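Local coordinates for protein multicopper oxidase (Arthrobacter sp. FB24, PDB 3GDC) that probably oxidises phenolic or similar substrates at a copper site and passes the electrons to a cluster of coppers that reduces dioxygen to water, as laccases do, at residues P159-E164 / L204-L209; I39-K44 / F80-A85. All blocks are in the same frame, centred on the assembly; numbering follows the deposited sequence.

Interaction 1. Residues P159-E164 / L204-L209; sequences PPADDE and LVRIHL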
# COMPACT_ATOMS: atom_id res chain seq x y z
N PRO A 159 -0.45 -2.83 -27.38
CA PRO A 159 -1.40 -3.62 -28.19
C PRO A 159 -2.83 -3.09 -28.08
O PRO A 159 -3.23 -2.64 -27.01
CB PRO A 159 -1.31 -5.01 -27.57
CG PRO A 159 0.02 -5.07 -26.93
CD PRO A 159 0.34 -3.68 -26.47
N PRO A 160 -3.61 -3.17 -29.18
CA PRO A 160 -4.96 -2.60 -29.14
C PRO A 160 -5.86 -3.41 -28.21
O PRO A 160 -5.85 -4.64 -28.26
CB PRO A 160 -5.43 -2.70 -30.59
CG PRO A 160 -4.66 -3.84 -31.15
CD PRO A 160 -3.31 -3.78 -30.49
N ALA A 161 -6.60 -2.72 -27.36
CA ALA A 161 -7.59 -3.36 -26.49
C ALA A 161 -8.91 -3.48 -27.24
O ALA A 161 -9.23 -2.63 -28.07
CB ALA A 161 -7.79 -2.57 -25.21
N ASP A 162 -9.67 -4.52 -26.93
CA ASP A 162 -10.98 -4.70 -27.52
C ASP A 162 -12.01 -3.81 -26.84
O ASP A 162 -13.00 -3.41 -27.45
CB ASP A 162 -11.41 -6.16 -27.47
CG ASP A 162 -10.51 -7.05 -28.30
OD1 ASP A 162 -10.30 -6.71 -29.49
OD2 ASP A 162 -10.01 -8.08 -27.77
N ASP A 163 -11.78 -3.48 -25.57
CA ASP A 163 -12.71 -2.65 -24.79
C ASP A 163 -11.91 -1.86 -23.76
O ASP A 163 -11.41 -2.42 -22.80
CB ASP A 163 -13.77 -3.54 -24.10
CG ASP A 163 -14.94 -2.74 -23.50
OD1 ASP A 163 -14.92 -1.48 -23.50
OD2 ASP A 163 -15.91 -3.38 -23.04
N GLU A 164 -11.78 -0.56 -23.97
CA GLU A 164 -11.01 0.29 -23.07
C GLU A 164 -11.95 1.15 -22.24
O GLU A 164 -12.95 1.68 -22.75
CB GLU A 164 -10.03 1.17 -23.85
CG GLU A 164 -8.90 1.79 -23.01
CD GLU A 164 -7.73 2.21 -23.88
OE1 GLU A 164 -7.81 1.98 -25.11
OE2 GLU A 164 -6.73 2.75 -23.35
N LEU A 204 -9.89 -8.59 -24.98
CA LEU A 204 -8.96 -7.85 -24.13
C LEU A 204 -9.58 -6.57 -23.57
O LEU A 204 -9.85 -5.62 -24.32
CB LEU A 204 -7.67 -7.52 -24.89
CG LEU A 204 -6.58 -6.85 -24.05
CD1 LEU A 204 -6.14 -7.74 -22.89
CD2 LEU A 204 -5.38 -6.53 -24.95
N VAL A 205 -9.81 -6.56 -22.26
CA VAL A 205 -10.38 -5.42 -21.56
C VAL A 205 -9.24 -4.65 -20.88
O VAL A 205 -8.42 -5.26 -20.20
CB VAL A 205 -11.44 -5.87 -20.53
CG1 VAL A 205 -11.94 -4.68 -19.69
CG2 VAL A 205 -12.61 -6.58 -21.23
N ARG A 206 -9.18 -3.33 -21.09
CA ARG A 206 -8.14 -2.50 -20.51
C ARG A 206 -8.81 -1.40 -19.69
O ARG A 206 -9.59 -0.59 -20.22
CB ARG A 206 -7.24 -1.88 -21.61
CG ARG A 206 -6.18 -0.91 -21.11
CD ARG A 206 -5.19 -0.48 -22.22
NE ARG A 206 -4.43 -1.63 -22.72
CZ ARG A 206 -4.12 -1.85 -24.00
NH1 ARG A 206 -4.49 -0.98 -24.93
NH2 ARG A 206 -3.44 -2.94 -24.34
N ILE A 207 -8.52 -1.37 -18.40
CA ILE A 207 -9.14 -0.42 -17.49
C ILE A 207 -8.09 0.55 -16.96
O ILE A 207 -7.07 0.13 -16.42
CB ILE A 207 -9.81 -1.15 -16.29
CG1 ILE A 207 -10.80 -2.22 -16.77
CG2 ILE A 207 -10.50 -0.13 -15.35
CD1 ILE A 207 -11.26 -3.18 -15.65
N HIS A 208 -8.37 1.84 -17.07
CA HIS A 208 -7.58 2.86 -16.40
C HIS A 208 -8.22 3.14 -15.05
O HIS A 208 -9.26 3.78 -14.98
CB HIS A 208 -7.53 4.13 -17.25
CG HIS A 208 -6.94 3.89 -18.60
ND1 HIS A 208 -5.58 3.96 -18.84
CD2 HIS A 208 -7.51 3.51 -19.77
CE1 HIS A 208 -5.35 3.66 -20.10
NE2 HIS A 208 -6.50 3.38 -20.69
N LEU A 209 -7.57 2.69 -13.98
CA LEU A 209 -8.14 2.80 -12.63
C LEU A 209 -7.43 3.87 -11.84
O LEU A 209 -6.21 3.79 -11.66
CB LEU A 209 -8.00 1.46 -11.88
CG LEU A 209 -8.55 1.45 -10.45
CD1 LEU A 209 -10.06 1.46 -10.49
CD2 LEU A 209 -8.03 0.21 -9.74

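Interaction 2. Residues I39-K44 / F80-A85; sequences IVAVDK and FTNAGA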
# COMPACT_ATOMS: atom_id res chain seq x y z
N ILE A 39 -12.75 23.58 -20.22
CA ILE A 39 -13.16 23.00 -18.94
C ILE A 39 -13.66 24.15 -18.07
O ILE A 39 -12.98 25.18 -17.92
CB ILE A 39 -11.98 22.24 -18.26
CG1 ILE A 39 -11.56 21.02 -19.12
CG2 ILE A 39 -12.35 21.81 -16.83
CD1 ILE A 39 -10.51 20.08 -18.48
N VAL A 40 -14.84 23.97 -17.49
CA VAL A 40 -15.45 25.00 -16.64
C VAL A 40 -15.73 24.42 -15.26
O VAL A 40 -16.34 23.36 -15.15
CB VAL A 40 -16.77 25.53 -17.25
CG1 VAL A 40 -17.37 26.62 -16.36
CG2 VAL A 40 -16.56 26.06 -18.68
N ALA A 41 -15.29 25.11 -14.20
CA ALA A 41 -15.67 24.72 -12.84
C ALA A 41 -17.06 25.27 -12.52
O ALA A 41 -17.32 26.46 -12.68
CB ALA A 41 -14.63 25.17 -11.80
N VAL A 42 -17.97 24.38 -12.15
CA VAL A 42 -19.36 24.77 -11.92
C VAL A 42 -19.88 24.12 -10.65
O VAL A 42 -19.64 22.93 -10.40
CB VAL A 42 -20.31 24.39 -13.11
CG1 VAL A 42 -19.89 25.07 -14.39
CG2 VAL A 42 -20.36 22.89 -13.33
N ASP A 43 -20.60 24.90 -9.85
CA ASP A 43 -21.24 24.38 -8.65
C ASP A 43 -22.54 23.72 -9.08
O ASP A 43 -23.34 24.32 -9.81
CB ASP A 43 -21.51 25.52 -7.66
CG ASP A 43 -20.24 26.26 -7.24
OD1 ASP A 43 -19.13 25.70 -7.40
OD2 ASP A 43 -20.36 27.41 -6.76
N LYS A 44 -22.74 22.48 -8.66
CA LYS A 44 -23.86 21.67 -9.14
C LYS A 44 -24.27 20.67 -8.06
O LYS A 44 -23.41 20.05 -7.44
CB LYS A 44 -23.47 20.91 -10.41
CG LYS A 44 -24.59 20.09 -11.06
CD LYS A 44 -24.25 19.71 -12.49
CE LYS A 44 -25.34 18.84 -13.10
NZ LYS A 44 -24.91 18.17 -14.37
N PHE A 80 -9.43 26.83 -19.12
CA PHE A 80 -10.16 26.74 -17.86
C PHE A 80 -10.91 28.03 -17.58
O PHE A 80 -10.34 29.12 -17.67
CB PHE A 80 -9.18 26.45 -16.72
CG PHE A 80 -9.83 26.33 -15.36
CD1 PHE A 80 -10.92 25.48 -15.16
CD2 PHE A 80 -9.34 27.06 -14.28
CE1 PHE A 80 -11.51 25.35 -13.90
CE2 PHE A 80 -9.92 26.95 -13.02
CZ PHE A 80 -11.01 26.09 -12.83
N THR A 81 -12.20 27.91 -17.26
CA THR A 81 -12.98 29.04 -16.75
C THR A 81 -13.59 28.65 -15.41
O THR A 81 -14.12 27.54 -15.26
CB THR A 81 -14.10 29.47 -17.73
OG1 THR A 81 -13.53 29.89 -18.96
CG2 THR A 81 -14.94 30.63 -17.15
N ASN A 82 -13.48 29.55 -14.43
CA ASN A 82 -14.07 29.31 -13.12
C ASN A 82 -15.43 29.98 -13.06
O ASN A 82 -15.53 31.20 -12.95
CB ASN A 82 -13.16 29.82 -11.99
CG ASN A 82 -13.71 29.49 -10.61
OD1 ASN A 82 -14.77 28.86 -10.49
ND2 ASN A 82 -13.01 29.91 -9.56
N ALA A 83 -16.49 29.17 -13.16
CA ALA A 83 -17.85 29.67 -13.02
C ALA A 83 -18.45 29.35 -11.64
O ALA A 83 -19.65 29.51 -11.42
CB ALA A 83 -18.74 29.12 -14.14
N GLY A 84 -17.60 28.92 -10.71
CA GLY A 84 -18.00 28.65 -9.33
C GLY A 84 -17.95 29.87 -8.42
O GLY A 84 -17.54 30.96 -8.84
N ALA A 85 -18.37 29.69 -7.17
CA ALA A 85 -18.40 30.77 -6.18
C ALA A 85 -17.08 30.95 -5.45
O ALA A 85 -16.88 31.93 -4.73
CB ALA A 85 -19.52 30.53 -5.17
O HOH W 1 -13.30 27.55 -20.45
O HOH W 2 -21.29 27.57 -10.40
O HOH W 3 -17.16 27.07 -6.09

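Interaction 1. Residues P159-E164 / L204-L209
Ala161 CB lies 3.7 Å above one face of the Arg206 guanidinium, off-centre, while Pro159 O, in its plane, and Glu164 OE1, near it, lie at the edge. The imidazole of His208 is likewise met at its edge, by Glu164 OE2. Both belong to strand 205-211, which runs parallel to strand 163-172 in a cupredoxin-like beta sandwich, with Asp163 bridged to Val205 and Glu164 to Arg206. NH1 and NH2 of Arg206 both point their N-H groups at Pro159 O, the shorter bond being 2.7 Å from NH2. Arginine suits this place because its long chain, bent at chi3 (-63°), can cross to a carbonyl of the incoming loop while NE keeps a salt bridge to Glu257 on the neighbouring strand. Cutting the side chain back to an alanine is likely to leave Pro159 O without its two donors and Glu257 without its counter-charge, and the loop freer to shift. Glu164 lies alongside Arg206, pointing the same way, but their flat groups stand 86° apart and their charges do not pair; the nearest are OE1 and NH1, 4.5 Å apart. The Glu164 carboxylate turns instead to His208, nearly coplanar with the ring. At the loop end, Asp162 OD2 takes the N-H of Leu204 at 2.8 Å through its anti lone pair. Leu204 O answers by accepting from the backbone N of both Asp162 and Asp163, and Arg206 N then donates to Asp163 O at 3.0 Å. On the opposite sheet face from Arg206, Asp163 directs its carboxylate to Arg18. His208 ND1 is tied to Thr128 OG1, which helps fix the ring's rotation and leaves NE2 to donate an almost straight bond (175°) to Glu164 OE2, 2.7 Å away.

Interaction 2. Residues I39-K44 / F80-A85
Phe80 leans across from strand 75-82 to strand 33-49, its parallel neighbour in the first cupredoxin-like domain. Its CB lies 4.2 Å from Ile39 O, and with CG anti to the backbone N (chi1 180°) the ring reaches toward that strand with its edge. CD1 comes within 3.5 Å of Ile39 O, and CE1 and CZ meet the methyl of Ala41, which lies at the ring edge, 3.8 Å from CE1. A small residue suits that position, since the ring takes up the room beside it; Tyr59 and Ile90 also touch the Phe80 side chain. The strands are joined by Thr81 N to Ile39 O and Ala41 N to Thr81 O, and then Ala83 N to Ala41 O, close to an Asx turn. There Asn82 OD1 accepts from Gly84 N at 2.8 Å, while Asn82 ND2 donates to the carbonyls of His86 and Ile111, and the side chain touches the copper ligand His88. On the other sheet face, Val40 CG1 touches Ala83 CB. A water bridges Asp43 N and Ala83 O, and Asp43 OD2 receives Ala85 N on its syn side, 27° out of the carboxylate plane, at 3.1 Å.

In the fold
Interactions 1 and 2 both join parallel strands, but in different sheets and on opposite sides of the chain's centre, with nearest atoms about 16 Å apart. Each is partly buried, with both exposed and buried residues. The chemistry differs: in interaction 1 charged and polar side chains do much of the work on the faces of the sheet, drawing in partners such as Glu257, Arg18 and Thr128, whereas interaction 2 relies on backbone bonds and apolar contacts, with waters at either end and an aspartate toward its turn. Interaction 2 lies close to a metal, the side chain of Ala41 being about 7 Å from a bound copper ion.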